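Local coordinates for 5-carboxyvanillate decarboxylase (Sphingomonas paucimobilis, PDB 4L6D), which probably removes a carboxyl group from 5-carboxyvanillate to give vanillate, using a manganese ion bound within an amidohydrolase-fold barrel, at residues I5-A10 / M293-Y298; G226-A231 / F267-S272. One frame throughout, in Å; residues are numbered along the deposited sequence.

How the contacts relate
Both contacts join parts of one parallel barrel, and contact 2 is nested in the chain between the two segments of contact 1; their centres lie about 11 Å apart. Contact 1 (5-10 with 293-298) supplies two manganese ligands, Glu8 and Asp297, with vanillate on the same ion. Contact 2 (226-231 with 267-272) forms a second shell: Ser272 OG lies 2.6 Å from Glu8 OE1, a probable hydrogen bond, and the nearest side-chain atom of His227 is about 4 Å from the manganese and 5 Å from vanillate. Farther from the metal, Met293 N approaches Ile269 O at 2.8 Å, a probable backbone bond that links the strands of the two contacts.

Contact 1: I5-A10 / M293-Y298; sequences IATEEA and MWAIDY. With MN (manganese (II) ion), chain I; VNL (4-hydroxy-3-methoxybenzoate), chain J.
The Trp294 ring has Ile5 O at its edge, near its plane, while CZ3 lies 3.6 Å from Ala6 CB. Its NE1 is bonded to Ala306 O. The contact joins the first strand of the amidohydrolase TIM barrel to the loop following the last, and all twelve residues are buried. A second flat group, the Glu9 carboxylate, binds that loop through backbone amides: OE1 accepts from Ile296 N at 2.8 Å and, through its syn lone pair, from Asp297 N, while OE2 takes Tyr298 N at 2.8 Å from the syn side. The bend in the Glu9 chain at chi2 (-46°) turns the group so that OE1 also receives Glu8 N, from above the carboxylate plane. A leucine in place of Glu9 would probably leave the four amides without their carboxylate acceptor and hold the loop that carries Asp297 less firmly. Trp294 O is likewise gripped twice, by Thr7 N and by Thr7 OG1 at 2.9 Å, the hydroxyl approaching from above the carbonyl plane. The Glu8 and Asp297 side chains lie side by side and point the same way, their carboxylate planes turned 79° apart; Glu8 OE2 and Asp297 OD1 can approach to 2.9 Å because both bind manganese, at 2.2 and 2.1 Å. His174, a water and the vanillate O3 complete the site. The other oxygens are held too, Glu8 OE1 by Tyr172 and Ser272, Asp297 OD2 by His227. At the far end of both segments, Ala10 N meets Tyr298 O at 2.9 Å, almost in line with the carbonyl (167°).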
ATOM      1  N   ILE A   5       4.180 -26.235  -6.359  1.00  4.88           N
ATOM      2  CA  ILE A   5       2.779 -26.026  -6.690  1.00  6.28           C
ATOM      3  C   ILE A   5       2.551 -24.526  -6.817  1.00  6.46           C
ATOM      4  O   ILE A   5       2.524 -23.814  -5.819  1.00  6.15           O
ATOM      5  CB  ILE A   5       1.853 -26.632  -5.602  1.00  6.14           C
ATOM      6  CG1 ILE A   5       2.078 -28.145  -5.473  1.00  6.53           C
ATOM      7  CG2 ILE A   5       0.387 -26.306  -5.904  1.00  6.06           C
ATOM      8  CD1 ILE A   5       1.352 -28.760  -4.275  1.00  6.14           C
ATOM      9  N   ALA A   6       2.416 -24.043  -8.049  1.00  5.23           N
ATOM     10  CA  ALA A   6       2.231 -22.613  -8.301  1.00  4.36           C
ATOM     11  C   ALA A   6       0.774 -22.219  -8.046  1.00  5.36           C
ATOM     12  O   ALA A   6      -0.128 -22.845  -8.590  1.00  6.44           O
ATOM     13  CB  ALA A   6       2.637 -22.280  -9.734  1.00  4.47           C
ATOM     14  N   THR A   7       0.536 -21.206  -7.222  1.00  6.29           N
ATOM     15  CA  THR A   7      -0.825 -20.966  -6.733  1.00  5.05           C
ATOM     16  C   THR A   7      -1.641 -19.815  -7.327  1.00  6.31           C
ATOM     17  O   THR A   7      -2.783 -19.616  -6.897  1.00  6.43           O
ATOM     18  CB  THR A   7      -0.853 -20.811  -5.199  1.00  4.27           C
ATOM     19  OG1 THR A   7       0.060 -19.773  -4.801  1.00  5.89           O
ATOM     20  CG2 THR A   7      -0.460 -22.121  -4.525  1.00  5.40           C
ATOM     21  N   GLU A   8      -1.101 -19.071  -8.294  1.00  4.69           N
ATOM     22  CA  GLU A   8      -1.868 -17.960  -8.878  1.00  3.93           C
ATOM     23  C   GLU A   8      -1.801 -18.001 -10.397  1.00  5.09           C
ATOM     24  O   GLU A   8      -1.372 -17.043 -11.045  1.00  5.43           O
ATOM     25  CB  GLU A   8      -1.387 -16.591  -8.377  1.00  3.79           C
ATOM     26  CG  GLU A   8      -2.484 -15.505  -8.538  1.00  4.98           C
ATOM     27  CD  GLU A   8      -1.984 -14.098  -8.243  1.00  4.88           C
ATOM     28  OE1 GLU A   8      -1.619 -13.821  -7.076  1.00  5.09           O
ATOM     29  OE2 GLU A   8      -1.954 -13.265  -9.175  1.00  6.31           O
ATOM     30  N   GLU A   9      -2.248 -19.116 -10.964  1.00  4.26           N
ATOM     31  CA  GLU A   9      -1.969 -19.397 -12.357  1.00  4.46           C
ATOM     32  C   GLU A   9      -3.246 -19.247 -13.151  1.00  5.33           C
ATOM     33  O   GLU A   9      -4.171 -20.037 -13.021  1.00  6.36           O
ATOM     34  CB  GLU A   9      -1.327 -20.784 -12.491  1.00  5.77           C
ATOM     35  CG  GLU A   9      -0.213 -20.999 -11.441  1.00  5.90           C
ATOM     36  CD  GLU A   9       0.720 -19.798 -11.344  1.00  4.86           C
ATOM     37  OE1 GLU A   9       1.016 -19.338 -10.205  1.00  4.81           O
ATOM     38  OE2 GLU A   9       1.137 -19.300 -12.415  1.00  5.65           O
ATOM     39  N   ALA A  10      -3.282 -18.193 -13.955  1.00  5.14           N
ATOM     40  CA  ALA A  10      -4.489 -17.777 -14.653  1.00  4.81           C
ATOM     41  C   ALA A  10      -4.812 -18.655 -15.853  1.00  5.10           C
ATOM     42  O   ALA A  10      -3.917 -19.139 -16.551  1.00  7.12           O
ATOM     43  CB  ALA A  10      -4.338 -16.327 -15.103  1.00  5.34           C
ATOM     44  N   MET A 293       2.998 -19.093   0.509  1.00  4.47           N
ATOM     45  CA  MET A 293       2.996 -20.041  -0.603  1.00  4.51           C
ATOM     46  C   MET A 293       3.663 -19.453  -1.828  1.00  6.30           C
ATOM     47  O   MET A 293       3.628 -18.252  -2.051  1.00  6.58           O
ATOM     48  CB  MET A 293       1.565 -20.414  -0.969  1.00  4.34           C
ATOM     49  CG  MET A 293       0.882 -21.236   0.099  1.00  4.83           C
ATOM     50  SD  MET A 293      -0.857 -21.555  -0.255  1.00  6.12           S
ATOM     51  CE  MET A 293      -1.607 -19.984   0.158  1.00  9.54           C
ATOM     52  N   TRP A 294       4.248 -20.321  -2.640  1.00  5.61           N
ATOM     53  CA  TRP A 294       4.853 -19.898  -3.892  1.00  4.59           C
ATOM     54  C   TRP A 294       3.818 -19.802  -5.018  1.00  4.77           C
ATOM     55  O   TRP A 294       2.821 -20.532  -5.037  1.00  5.31           O
ATOM     56  CB  TRP A 294       5.976 -20.881  -4.237  1.00  4.09           C
ATOM     57  CG  TRP A 294       6.658 -20.627  -5.543  1.00  4.73           C
ATOM     58  CD1 TRP A 294       7.530 -19.622  -5.834  1.00  4.17           C
ATOM     59  CD2 TRP A 294       6.518 -21.405  -6.733  1.00  4.33           C
ATOM     60  NE1 TRP A 294       7.942 -19.722  -7.148  1.00  5.32           N
ATOM     61  CE2 TRP A 294       7.340 -20.820  -7.714  1.00  4.42           C
ATOM     62  CE3 TRP A 294       5.780 -22.558  -7.059  1.00  4.95           C
ATOM     63  CZ2 TRP A 294       7.442 -21.339  -9.002  1.00  5.76           C
ATOM     64  CZ3 TRP A 294       5.879 -23.067  -8.336  1.00  4.63           C
ATOM     65  CH2 TRP A 294       6.709 -22.459  -9.293  1.00  4.85           C
ATOM     66  N   ALA A 295       4.066 -18.893  -5.960  1.00  5.27           N
ATOM     67  CA  ALA A 295       3.236 -18.768  -7.160  1.00  5.12           C
ATOM     68  C   ALA A 295       4.073 -18.192  -8.296  1.00  5.76           C
ATOM     69  O   ALA A 295       5.179 -17.708  -8.058  1.00  6.95           O
ATOM     70  CB  ALA A 295       2.015 -17.882  -6.901  1.00  6.43           C
ATOM     71  N   ILE A 296       3.536 -18.220  -9.517  1.00  5.08           N
ATOM     72  CA  ILE A 296       4.229 -17.665 -10.675  1.00  5.20           C
ATOM     73  C   ILE A 296       3.516 -16.429 -11.215  1.00  7.24           C
ATOM     74  O   ILE A 296       4.173 -15.465 -11.622  1.00  7.01           O
ATOM     75  CB  ILE A 296       4.363 -18.697 -11.812  1.00  6.40           C
ATOM     76  CG1 ILE A 296       5.102 -19.948 -11.328  1.00  5.60           C
ATOM     77  CG2 ILE A 296       5.058 -18.066 -13.022  1.00  5.26           C
ATOM     78  CD1 ILE A 296       4.920 -21.129 -12.258  1.00  5.51           C
ATOM     79  N   ASP A 297       2.181 -16.458 -11.210  1.00  5.06           N
ATOM     80  CA  ASP A 297       1.359 -15.502 -11.959  1.00  6.83           C
ATOM     81  C   ASP A 297       1.486 -15.709 -13.478  1.00  7.57           C
ATOM     82  O   ASP A 297       1.450 -14.749 -14.252  1.00  7.19           O
ATOM     83  CB  ASP A 297       1.668 -14.040 -11.579  1.00  6.93           C
ATOM     84  CG  ASP A 297       0.418 -13.232 -11.300  1.00  8.52           C
ATOM     85  OD1 ASP A 297      -0.668 -13.629 -11.763  1.00  7.49           O
ATOM     86  OD2 ASP A 297       0.526 -12.185 -10.623  1.00  8.69           O
ATOM     87  N   TYR A 298       1.625 -16.965 -13.902  1.00  4.95           N
ATOM     88  CA  TYR A 298       1.610 -17.319 -15.317  1.00  5.24           C
ATOM     89  C   TYR A 298       0.171 -17.134 -15.843  1.00  4.89           C
ATOM     90  O   TYR A 298      -0.776 -17.387 -15.108  1.00  6.09           O
ATOM     91  CB  TYR A 298       2.059 -18.777 -15.464  1.00  6.36           C
ATOM     92  CG  TYR A 298       2.122 -19.248 -16.893  1.00  5.90           C
ATOM     93  CD1 TYR A 298       3.276 -19.082 -17.643  1.00  8.03           C
ATOM     94  CD2 TYR A 298       1.016 -19.841 -17.504  1.00  6.47           C
ATOM     95  CE1 TYR A 298       3.339 -19.500 -18.955  1.00  7.98           C
ATOM     96  CE2 TYR A 298       1.070 -20.259 -18.815  1.00  6.99           C
ATOM     97  CZ  TYR A 298       2.238 -20.094 -19.536  1.00  7.87           C
ATOM     98  OH  TYR A 298       2.316 -20.496 -20.849  1.00  8.56           O
TER
HETATM   99 MN    MN I 401      -2.599 -12.987 -11.242  1.00  5.68          MN
HETATM  100  C1  VNL J 402      -1.710  -8.878 -15.362  1.00  9.41           C
HETATM  101  CO1 VNL J 402      -0.829  -9.466 -14.445  1.00  9.82           C
HETATM  102  CO2 VNL J 402      -3.076  -9.220 -15.385  1.00 10.71           C
HETATM  103  CM1 VNL J 402      -1.299 -10.424 -13.527  1.00 12.26           C
HETATM  104  CM2 VNL J 402      -3.565 -10.156 -14.477  1.00 10.80           C
HETATM  105  OM  VNL J 402      -4.876 -10.552 -14.422  1.00 11.71           O
HETATM  106  CZ  VNL J 402      -2.646 -10.784 -13.521  1.00 10.37           C
HETATM  107  CC  VNL J 402      -1.178  -7.885 -16.362  1.00 11.63           C
HETATM  108  CV  VNL J 402      -5.845  -9.975 -15.318  1.00  8.34           C
HETATM  109  O1  VNL J 402       0.062  -7.783 -16.565  1.00 12.91           O
HETATM  110  O2  VNL J 402      -2.000  -7.215 -17.031  1.00 11.49           O
HETATM  111  O3  VNL J 402      -3.112 -11.911 -12.905  1.00 11.87           O
HETATM  112  O   HOH W   1       2.889 -22.941  -3.279  1.00  5.32           O
HETATM  113  O   HOH W   2      -3.213 -14.984 -11.910  1.00  6.18           O

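Contact 2: G226-A231 / F267-S272; sequences GHMGEA and FAITTS
This buried contact packs the helical turn after strand 223-225, from Gly226 to Gly229, on the neighbouring barrel strand 267-270 and the residues just after it, beside the metal site. Residues 227-230 all have positive phi and psi, which makes this weakly bonded helical turn left-handed, and its axis passes 4.9 Å from that of the strand at 116°. Two amides of the turn are tied across. Met228 N reaches Thr270 O at 2.8 Å, and His227 N gives a 2.9 Å bond to Ser272 OG. With chi1 at 52°, Ser272 OG sits between its own backbone N and carbonyl carbon, which brings it over one face of the His227 imidazole, offset toward the rim. Two glycines permit the close approach. A side chain on Gly226 would collide with Ser272 OG, and Gly229 CA lies 3.5 Å from Ile269 CG2. The apolar part is carried by Met228, whose chain, bent at chi2 and chi3, sets SD 3.8 Å from Ile269 CD1 and CE 3.8 Å from Thr271 CG2. Phe234 of the second subunit packs on the same methionine. In the plane of the imidazole, His227 ND1 donates to Glu230 OE2 at 2.7 Å (176° at the hydrogen). Held there and, at its other nitrogen, by Asp297, the ring is probably hindered from turning, and through His227 on Asp297 and Ser272 on Glu8 the contact probably positions these two manganese ligands.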
ATOM      1  N   GLY A 226      -2.264 -12.742  -3.009  1.00  5.65           N
ATOM      2  CA  GLY A 226      -1.038 -12.828  -3.776  1.00  5.57           C
ATOM      3  C   GLY A 226      -0.145 -11.609  -3.601  1.00  4.08           C
ATOM      4  O   GLY A 226      -0.405 -10.745  -2.758  1.00  4.36           O
ATOM      5  N   HIS A 227       0.928 -11.563  -4.384  1.00  3.70           N
ATOM      6  CA  HIS A 227       1.809 -10.391  -4.417  1.00  5.30           C
ATOM      7  C   HIS A 227       2.310 -10.038  -3.033  1.00  5.95           C
ATOM      8  O   HIS A 227       2.241  -8.883  -2.591  1.00  4.76           O
ATOM      9  CB  HIS A 227       1.086  -9.251  -5.141  1.00  5.37           C
ATOM     10  CG  HIS A 227       0.351  -9.760  -6.334  1.00  4.68           C
ATOM     11  ND1 HIS A 227      -1.023  -9.866  -6.372  1.00  5.15           N
ATOM     12  CD2 HIS A 227       0.807 -10.355  -7.465  1.00  5.23           C
ATOM     13  CE1 HIS A 227      -1.382 -10.464  -7.496  1.00  5.24           C
ATOM     14  NE2 HIS A 227      -0.290 -10.766  -8.178  1.00  6.31           N
ATOM     15  N   MET A 228       2.823 -11.078  -2.376  1.00  4.24           N
ATOM     16  CA  MET A 228       3.349 -11.006  -1.015  1.00  4.88           C
ATOM     17  C   MET A 228       2.338 -10.361  -0.072  1.00  5.52           C
ATOM     18  O   MET A 228       2.668  -9.495   0.736  1.00  5.39           O
ATOM     19  CB  MET A 228       4.713 -10.294  -0.994  1.00  5.68           C
ATOM     20  CG  MET A 228       5.661 -10.807   0.102  1.00  5.40           C
ATOM     21  SD  MET A 228       6.106 -12.566  -0.015  1.00  5.61           S
ATOM     22  CE  MET A 228       7.304 -12.501  -1.337  1.00  6.73           C
ATOM     23  N   GLY A 229       1.095 -10.810  -0.192  1.00  5.27           N
ATOM     24  CA  GLY A 229       0.022 -10.361   0.675  1.00  5.04           C
ATOM     25  C   GLY A 229      -0.446  -8.948   0.397  1.00  4.89           C
ATOM     26  O   GLY A 229      -1.030  -8.315   1.281  1.00  5.09           O
ATOM     27  N   GLU A 230      -0.202  -8.469  -0.828  1.00  5.12           N
ATOM     28  CA  GLU A 230      -0.561  -7.101  -1.222  1.00  5.21           C
ATOM     29  C   GLU A 230      -0.023  -6.081  -0.223  1.00  4.10           C
ATOM     30  O   GLU A 230      -0.650  -5.055   0.039  1.00  5.01           O
ATOM     31  CB  GLU A 230      -2.081  -6.944  -1.444  1.00  4.19           C
ATOM     32  CG  GLU A 230      -2.711  -8.039  -2.311  1.00  4.01           C
ATOM     33  CD  GLU A 230      -2.273  -7.996  -3.770  1.00  5.17           C
ATOM     34  OE1 GLU A 230      -1.506  -7.090  -4.153  1.00  5.77           O
ATOM     35  OE2 GLU A 230      -2.703  -8.887  -4.530  1.00  5.55           O
ATOM     36  N   ALA A 231       1.153  -6.407   0.314  1.00  3.88           N
ATOM     37  CA  ALA A 231       1.915  -5.593   1.276  1.00  3.71           C
ATOM     38  C   ALA A 231       1.316  -5.453   2.665  1.00  4.35           C
ATOM     39  O   ALA A 231       1.930  -4.830   3.530  1.00  4.18           O
ATOM     40  CB  ALA A 231       2.291  -4.210   0.701  1.00  5.92           C
ATOM     41  N   PHE A 267      -5.674 -15.352   7.183  1.00  4.68           N
ATOM     42  CA  PHE A 267      -5.074 -15.169   5.862  1.00  3.87           C
ATOM     43  C   PHE A 267      -3.815 -15.997   5.677  1.00  3.81           C
ATOM     44  O   PHE A 267      -3.124 -16.332   6.640  1.00  4.63           O
ATOM     45  CB  PHE A 267      -4.684 -13.703   5.618  1.00  4.18           C
ATOM     46  CG  PHE A 267      -5.848 -12.758   5.486  1.00  5.43           C
ATOM     47  CD1 PHE A 267      -6.627 -12.438   6.575  1.00  5.77           C
ATOM     48  CD2 PHE A 267      -6.100 -12.134   4.279  1.00  4.90           C
ATOM     49  CE1 PHE A 267      -7.687 -11.536   6.455  1.00  6.30           C
ATOM     50  CE2 PHE A 267      -7.149 -11.225   4.148  1.00  5.30           C
ATOM     51  CZ  PHE A 267      -7.944 -10.933   5.237  1.00  5.62           C
ATOM     52  N   ALA A 268      -3.525 -16.286   4.410  1.00  4.59           N
ATOM     53  CA  ALA A 268      -2.206 -16.740   3.984  1.00  4.91           C
ATOM     54  C   ALA A 268      -1.879 -15.944   2.729  1.00  4.01           C
ATOM     55  O   ALA A 268      -2.765 -15.312   2.132  1.00  5.62           O
ATOM     56  CB  ALA A 268      -2.198 -18.253   3.691  1.00  5.75           C
ATOM     57  N   ILE A 269      -0.612 -15.958   2.334  1.00  4.46           N
ATOM     58  CA  ILE A 269      -0.159 -15.149   1.208  1.00  3.56           C
ATOM     59  C   ILE A 269       0.589 -15.986   0.189  1.00  4.11           C
ATOM     60  O   ILE A 269       1.041 -17.089   0.491  1.00  4.68           O
ATOM     61  CB  ILE A 269       0.733 -13.949   1.654  1.00  4.46           C
ATOM     62  CG1 ILE A 269       2.117 -14.412   2.128  1.00  3.43           C
ATOM     63  CG2 ILE A 269       0.050 -13.162   2.762  1.00  5.94           C
ATOM     64  CD1 ILE A 269       3.112 -13.262   2.251  1.00  4.22           C
ATOM     65  N   THR A 270       0.711 -15.451  -1.023  1.00  3.87           N
ATOM     66  CA  THR A 270       1.589 -16.048  -2.025  1.00  4.20           C
ATOM     67  C   THR A 270       2.607 -15.045  -2.524  1.00  3.52           C
ATOM     68  O   THR A 270       2.452 -13.837  -2.329  1.00  4.24           O
ATOM     69  CB  THR A 270       0.847 -16.655  -3.235  1.00  4.48           C
ATOM     70  OG1 THR A 270       0.650 -15.646  -4.236  1.00  4.08           O
ATOM     71  CG2 THR A 270      -0.497 -17.279  -2.828  1.00  5.18           C
ATOM     72  N   THR A 271       3.634 -15.566  -3.188  1.00  3.75           N
ATOM     73  CA  THR A 271       4.744 -14.755  -3.680  1.00  3.54           C
ATOM     74  C   THR A 271       4.578 -14.301  -5.128  1.00  4.92           C
ATOM     75  O   THR A 271       5.539 -13.820  -5.715  1.00  5.24           O
ATOM     76  CB  THR A 271       6.069 -15.540  -3.592  1.00  5.21           C
ATOM     77  OG1 THR A 271       6.013 -16.660  -4.479  1.00  5.10           O
ATOM     78  CG2 THR A 271       6.304 -16.053  -2.157  1.00  5.24           C
ATOM     79  N   SER A 272       3.388 -14.468  -5.710  1.00  5.08           N
ATOM     80  CA  SER A 272       3.189 -14.080  -7.114  1.00  5.04           C
ATOM     81  C   SER A 272       3.695 -12.670  -7.378  1.00  5.89           C
ATOM     82  O   SER A 272       3.358 -11.732  -6.659  1.00  5.32           O
ATOM     83  CB  SER A 272       1.712 -14.160  -7.492  1.00  4.60           C
ATOM     84  OG  SER A 272       0.927 -13.444  -6.556  1.00  5.17           O
TER